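Local coordinates for PrgB (Enterococcus faecalis, PDB 6EVU), which promotes cell aggregation, biofilm formation and conjugation by binding and compacting DNA, this chain being the adhesin domain of a longer antigen I/II-family surface protein, at residues 28-34 with 304-308; 41-46 with 149-153. One frame throughout, in Å; residues are numbered along the deposited sequence.

Overall arrangement
From the N terminus, the chain passes through the short strand 30-31, which pairs with strand 119-121 at the edge of the larger antiparallel sheet, and then enters strand 42-47, which pairs with 110-115 of the same sheet. Contact 2 closes the smaller loop, joining strand 42-47 to the end of strand 145-150 of the second sheet. Contact 1 closes the wider one, joining edge strand 30-31 and the residues after it to the loop that follows strand 299-302. Contact 2 is nested inside the loop closed by contact 1. Their centres lie about 17 Å apart, and they touch where Phe32 packs on Pro153 and Gln34 lies beside Asp152.

Contact 1: residues 28-34 with 304-308; sequences KNLVFDQ and FSTNL
An ST turn at Ser305 and an inverse gamma turn centred on Asn307 shape 304-308 of the adhesin domain, whose Thr306 exchanges two hydrogen bonds with Phe32 just past strand 30-31. Phe32 N donates to Thr306 OG1 at 2.9 Å in a nearly straight bond (169°), the acceptor being a side-chain hydroxyl and not a backbone carbonyl. Thr306 N returns a bond to Phe32 O, also at 2.9 Å, but more bent and from above the carbonyl plane. The same carbonyl oxygen receives a CA-H...O contact from Ser305. At Thr306, chi1 of 55° sets OG1 between the backbone N and the carbonyl carbon and leaves CG2 to cross the end of Leu30, 3.9 Å from its CD2. The methyl thus lies on the apolar side of this pair of bonds. Water 2 lies between the hydroxyl and Asp33 OD2, but its unusually short distance to the carboxylate leaves that link doubtful. Asp33 turns its other oxygen, OD1, to Ser35. In the ST turn Ser305 OG accepts from Asn307 N at 3.0 Å; in the gamma turn that follows at once, Asn307 OD1 rests against Asp33 CB. Two phenylalanines meet obliquely, planes at 59°, with Phe32 CD2 3.7 Å from Phe304 CD2 at the edge of the Phe304 ring. Toward solvent, Lys28 and Leu308 reach for each other tip to tip, and water 1 bridges Lys28 NZ to Leu308 N. Strand 169-179 backs the apolar side, with Phe177 meeting Phe32, Leu30 and Phe304, while strand 193-197 packs against Leu308 through Ala194 and Ala196 and, through Ala196, bonds to the backbone of Ser305. Strand 119-121 flanks the N-terminal segment through backbone bonds from Ser120 to Val31.

Contact 2: residues 41-46 with 149-153; sequences TKISSI and FSNDP
Residues 41-46 and 149-153 approach most closely at Lys42 and Asn151, whose CA atoms are 4.8 Å apart. The two strands do not pair with each other here: 42-47 bonds to 110-115, 145-150 bonds to 99-104, and strand 145-150 ends at Ser150. An ST turn, Asp152 N to Ser150 OG, bends the backbone just beyond the strand, while the same OG is also hydrogen-bonded to Leu94 O. Asn151 supplies the direct polar link. Its OD1 accepts from Ile43 N at 2.8 Å, with the donor in the carbonyl plane and an N-H...O angle of 161°. Water 4 donates to the same OD1 and to Ile43 O, so both backbone polar groups of Ile43 are tied to one amide oxygen, directly or through water. Ile43 turns its CG1 branch beside the backbone N (chi1 -67°), carrying CD1 over the end of the opposing strand: it lies 3.4 Å from Ser150 O and 3.8 Å from Phe149 CB. Farther along, Ile46 CD1 reaches the Phe149 ring obliquely, 4.3 Å from CD2. At the other end Thr41 CG2 packs against Pro153 CD at 3.5 Å, while its hydroxyl is bonded to Thr38 N and Gly116 O. Water 3 donates to Asn151 O and weakly to Thr41 O. Asn151 ND2 donates to Asn97 O and Tyr100 OH, which fixes the rotation of the buried amide and leaves OD1 turned to Ile43. One buried amide, with both its oxygen and its nitrogen engaged, thus connects the end of strand 145-150 to strand 42-47 between patches of aliphatic packing.

Contact 1: residues 28-34 with 304-308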
loop_
_atom_site.group_PDB
_atom_site.type_symbol
_atom_site.label_atom_id
_atom_site.label_comp_id
_atom_site.label_asym_id
_atom_site.label_seq_id
_atom_site.Cartn_x
_atom_site.Cartn_y
_atom_site.Cartn_z
ATOM N N LYS A 28 14.530 11.765 8.748
ATOM C CA LYS A 28 13.814 11.903 7.481
ATOM C C LYS A 28 14.771 12.362 6.376
ATOM O O LYS A 28 14.641 13.426 5.784
ATOM C CB LYS A 28 12.623 12.839 7.637
ATOM C CG LYS A 28 12.103 13.009 9.080
ATOM C CD LYS A 28 11.070 11.958 9.542
ATOM C CE LYS A 28 10.264 12.453 10.763
ATOM N NZ LYS A 28 8.997 11.692 11.030
ATOM N N ASN A 29 15.718 11.484 6.063
ATOM C CA ASN A 29 16.711 11.787 5.035
ATOM C C ASN A 29 16.105 11.729 3.637
ATOM O O ASN A 29 16.432 12.550 2.766
ATOM C CB ASN A 29 17.859 10.785 5.146
ATOM C CG ASN A 29 18.195 10.446 6.588
ATOM O OD1 ASN A 29 17.916 9.338 7.082
ATOM N ND2 ASN A 29 18.791 11.414 7.275
ATOM N N LEU A 30 15.247 10.759 3.409
ATOM C CA LEU A 30 14.562 10.597 2.142
ATOM C C LEU A 30 13.293 11.429 2.165
ATOM O O LEU A 30 12.485 11.306 3.098
ATOM C CB LEU A 30 14.209 9.125 1.936
ATOM C CG LEU A 30 13.363 8.853 0.691
ATOM C CD1 LEU A 30 14.204 9.137 -0.573
ATOM C CD2 LEU A 30 12.789 7.406 0.709
ATOM N N VAL A 31 13.134 12.293 1.169
ATOM C CA VAL A 31 11.932 13.103 0.993
ATOM C C VAL A 31 11.199 12.597 -0.248
ATOM O O VAL A 31 11.657 12.797 -1.379
ATOM C CB VAL A 31 12.279 14.592 0.862
ATOM C CG1 VAL A 31 10.985 15.474 0.754
ATOM C CG2 VAL A 31 13.216 15.041 2.043
ATOM N N PHE A 32 10.021 12.016 -0.031
ATOM C CA PHE A 32 9.195 11.528 -1.122
ATOM C C PHE A 32 7.750 11.744 -0.668
ATOM O O PHE A 32 7.066 10.869 -0.144
ATOM C CB PHE A 32 9.501 10.067 -1.480
ATOM C CG PHE A 32 9.075 9.733 -2.885
ATOM C CD1 PHE A 32 9.961 9.865 -3.911
ATOM C CD2 PHE A 32 7.778 9.370 -3.184
ATOM C CE1 PHE A 32 9.551 9.600 -5.221
ATOM C CE2 PHE A 32 7.382 9.092 -4.497
ATOM C CZ PHE A 32 8.268 9.224 -5.483
ATOM N N ASP A 33 7.260 12.945 -0.906
ATOM C CA ASP A 33 5.985 13.399 -0.345
ATOM C C ASP A 33 5.392 14.417 -1.317
ATOM O O ASP A 33 5.898 14.591 -2.423
ATOM C CB ASP A 33 6.204 13.948 1.070
ATOM C CG ASP A 33 7.165 15.120 1.100
ATOM O OD1 ASP A 33 7.325 15.824 0.099
ATOM O OD2 ASP A 33 7.773 15.317 2.170
ATOM N N GLN A 34 4.324 15.132 -0.907
ATOM C CA GLN A 34 3.670 16.021 -1.870
ATOM C C GLN A 34 4.626 17.090 -2.422
ATOM O O GLN A 34 4.437 17.590 -3.543
ATOM C CB GLN A 34 2.463 16.725 -1.224
ATOM C CG GLN A 34 1.291 17.056 -2.174
ATOM C CD GLN A 34 0.845 15.883 -3.065
ATOM O OE1 GLN A 34 0.979 15.923 -4.291
ATOM N NE2 GLN A 34 0.327 14.819 -2.436
ATOM N N PHE A 304 2.106 5.693 -1.257
ATOM C CA PHE A 304 3.504 5.669 -0.845
ATOM C C PHE A 304 4.001 7.076 -0.580
ATOM O O PHE A 304 3.925 7.923 -1.462
ATOM C CB PHE A 304 4.404 5.054 -1.906
ATOM C CG PHE A 304 5.832 5.061 -1.511
ATOM C CD1 PHE A 304 6.310 4.075 -0.657
ATOM C CD2 PHE A 304 6.716 6.083 -1.958
ATOM C CE1 PHE A 304 7.678 4.079 -0.253
ATOM C CE2 PHE A 304 8.098 6.058 -1.580
ATOM C CZ PHE A 304 8.563 5.084 -0.722
ATOM N N SER A 305 4.545 7.311 0.623
ATOM C CA SER A 305 5.181 8.599 0.900
ATOM C C SER A 305 6.127 8.440 2.074
ATOM O O SER A 305 6.170 7.405 2.735
ATOM C CB SER A 305 4.154 9.699 1.223
ATOM O OG SER A 305 3.783 9.688 2.591
ATOM N N THR A 306 6.795 9.541 2.416
ATOM C CA THR A 306 7.694 9.610 3.555
ATOM C C THR A 306 7.095 10.428 4.686
ATOM O O THR A 306 7.827 10.853 5.594
ATOM C CB THR A 306 9.052 10.207 3.152
ATOM O OG1 THR A 306 8.843 11.496 2.536
ATOM C CG2 THR A 306 9.806 9.277 2.282
ATOM N N ASN A 307 5.790 10.670 4.629
ATOM C CA ASN A 307 5.040 11.384 5.667
ATOM C C ASN A 307 4.686 10.399 6.770
ATOM O O ASN A 307 3.632 9.747 6.739
ATOM C CB ASN A 307 3.785 11.984 5.049
ATOM C CG ASN A 307 4.069 13.249 4.254
ATOM O OD1 ASN A 307 3.724 13.342 3.062
ATOM N ND2 ASN A 307 4.665 14.256 4.922
ATOM N N LEU A 308 5.602 10.226 7.717
ATOM C CA LEU A 308 5.412 9.247 8.770
ATOM C C LEU A 308 4.433 9.803 9.785
ATOM O O LEU A 308 4.503 10.982 10.167
ATOM C CB LEU A 308 6.748 8.908 9.460
ATOM C CG LEU A 308 7.978 8.750 8.567
ATOM C CD1 LEU A 308 9.231 8.387 9.366
ATOM C CD2 LEU A 308 7.646 7.655 7.575
HETATM O O HOH W 1 7.243 12.378 8.819
HETATM O O HOH W 2 8.447 13.710 3.865
#

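Contact 2: residues 41-46 with 149-153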
loop_
_atom_site.group_PDB
_atom_site.type_symbol
_atom_site.label_atom_id
_atom_site.label_comp_id
_atom_site.label_asym_id
_atom_site.label_seq_id
_atom_site.Cartn_x
_atom_site.Cartn_y
_atom_site.Cartn_z
ATOM N N THR A 41 5.568 16.183 -13.370
ATOM C CA THR A 41 5.513 14.823 -12.843
ATOM C C THR A 41 4.454 14.017 -13.592
ATOM O O THR A 41 3.331 14.489 -13.795
ATOM C CB THR A 41 5.177 14.819 -11.346
ATOM O OG1 THR A 41 6.186 15.519 -10.621
ATOM C CG2 THR A 41 5.095 13.341 -10.801
ATOM N N LYS A 42 4.797 12.780 -13.965
ATOM C CA LYS A 42 3.869 11.921 -14.697
ATOM C C LYS A 42 4.453 10.512 -14.779
ATOM O O LYS A 42 5.662 10.311 -14.614
ATOM C CB LYS A 42 3.617 12.419 -16.113
ATOM C CG LYS A 42 4.831 12.288 -17.010
ATOM C CD LYS A 42 4.434 12.527 -18.470
ATOM C CE LYS A 42 5.646 12.636 -19.378
ATOM N NZ LYS A 42 6.258 14.023 -19.442
ATOM N N ILE A 43 3.578 9.539 -15.055
ATOM C CA ILE A 43 4.046 8.223 -15.492
ATOM C C ILE A 43 4.517 8.342 -16.932
ATOM O O ILE A 43 3.751 8.772 -17.805
ATOM C CB ILE A 43 2.930 7.171 -15.374
ATOM C CG1 ILE A 43 2.584 6.943 -13.897
ATOM C CG2 ILE A 43 3.379 5.870 -16.057
ATOM C CD1 ILE A 43 1.323 6.024 -13.668
ATOM N N SER A 44 5.795 8.010 -17.185
ATOM C CA SER A 44 6.328 8.029 -18.550
ATOM C C SER A 44 6.145 6.716 -19.288
ATOM O O SER A 44 6.041 6.727 -20.525
ATOM C CB SER A 44 7.819 8.356 -18.554
ATOM O OG SER A 44 8.491 7.466 -17.682
ATOM N N SER A 45 6.085 5.589 -18.567
ATOM C CA SER A 45 5.822 4.313 -19.216
ATOM C C SER A 45 5.378 3.302 -18.176
ATOM O O SER A 45 5.694 3.405 -16.984
ATOM C CB SER A 45 7.049 3.779 -19.953
ATOM O OG SER A 45 8.052 3.441 -19.015
ATOM N N ILE A 46 4.671 2.288 -18.669
ATOM C CA ILE A 46 4.294 1.126 -17.883
ATOM C C ILE A 46 4.638 -0.097 -18.700
ATOM O O ILE A 46 4.117 -0.249 -19.816
ATOM C CB ILE A 46 2.794 1.107 -17.552
ATOM C CG1 ILE A 46 2.410 2.415 -16.831
ATOM C CG2 ILE A 46 2.423 -0.137 -16.735
ATOM C CD1 ILE A 46 0.900 2.555 -16.518
ATOM N N PHE A 149 -2.784 2.827 -11.676
ATOM C CA PHE A 149 -1.581 3.552 -11.244
ATOM C C PHE A 149 -1.795 5.023 -11.506
ATOM O O PHE A 149 -2.085 5.426 -12.633
ATOM C CB PHE A 149 -0.343 3.055 -11.958
ATOM C CG PHE A 149 -0.114 1.578 -11.750
ATOM C CD1 PHE A 149 0.060 1.098 -10.450
ATOM C CD2 PHE A 149 -0.083 0.662 -12.828
ATOM C CE1 PHE A 149 0.277 -0.280 -10.199
ATOM C CE2 PHE A 149 0.155 -0.704 -12.552
ATOM C CZ PHE A 149 0.348 -1.177 -11.256
ATOM N N SER A 150 -1.611 5.831 -10.473
ATOM C CA SER A 150 -1.852 7.270 -10.579
ATOM C C SER A 150 -0.660 8.013 -11.164
ATOM O O SER A 150 0.496 7.695 -10.881
ATOM C CB SER A 150 -2.189 7.818 -9.189
ATOM O OG SER A 150 -2.200 9.253 -9.221
ATOM N N ASN A 151 -0.933 9.044 -11.971
ATOM C CA ASN A 151 0.137 9.918 -12.428
ATOM C C ASN A 151 0.779 10.697 -11.276
ATOM O O ASN A 151 1.834 11.288 -11.489
ATOM C CB ASN A 151 -0.407 10.887 -13.527
ATOM C CG ASN A 151 -0.291 10.288 -14.948
ATOM O OD1 ASN A 151 0.772 9.814 -15.361
ATOM N ND2 ASN A 151 -1.390 10.316 -15.693
ATOM N N ASP A 152 0.133 10.742 -10.094
ATOM C CA ASP A 152 0.714 11.296 -8.877
ATOM C C ASP A 152 1.386 10.151 -8.112
ATOM O O ASP A 152 0.683 9.269 -7.600
ATOM C CB ASP A 152 -0.393 11.955 -8.038
ATOM C CG ASP A 152 0.124 12.702 -6.815
ATOM O OD1 ASP A 152 1.213 12.380 -6.321
ATOM O OD2 ASP A 152 -0.580 13.620 -6.304
ATOM N N PRO A 153 2.727 10.116 -8.010
ATOM C CA PRO A 153 3.381 8.994 -7.312
ATOM C C PRO A 153 3.063 8.930 -5.819
ATOM O O PRO A 153 3.323 7.892 -5.174
ATOM C CB PRO A 153 4.860 9.269 -7.564
ATOM C CG PRO A 153 4.932 10.813 -7.516
ATOM C CD PRO A 153 3.678 11.205 -8.345
HETATM O O HOH W 3 1.182 14.212 -11.105
HETATM O O HOH W 4 1.489 10.110 -18.221
#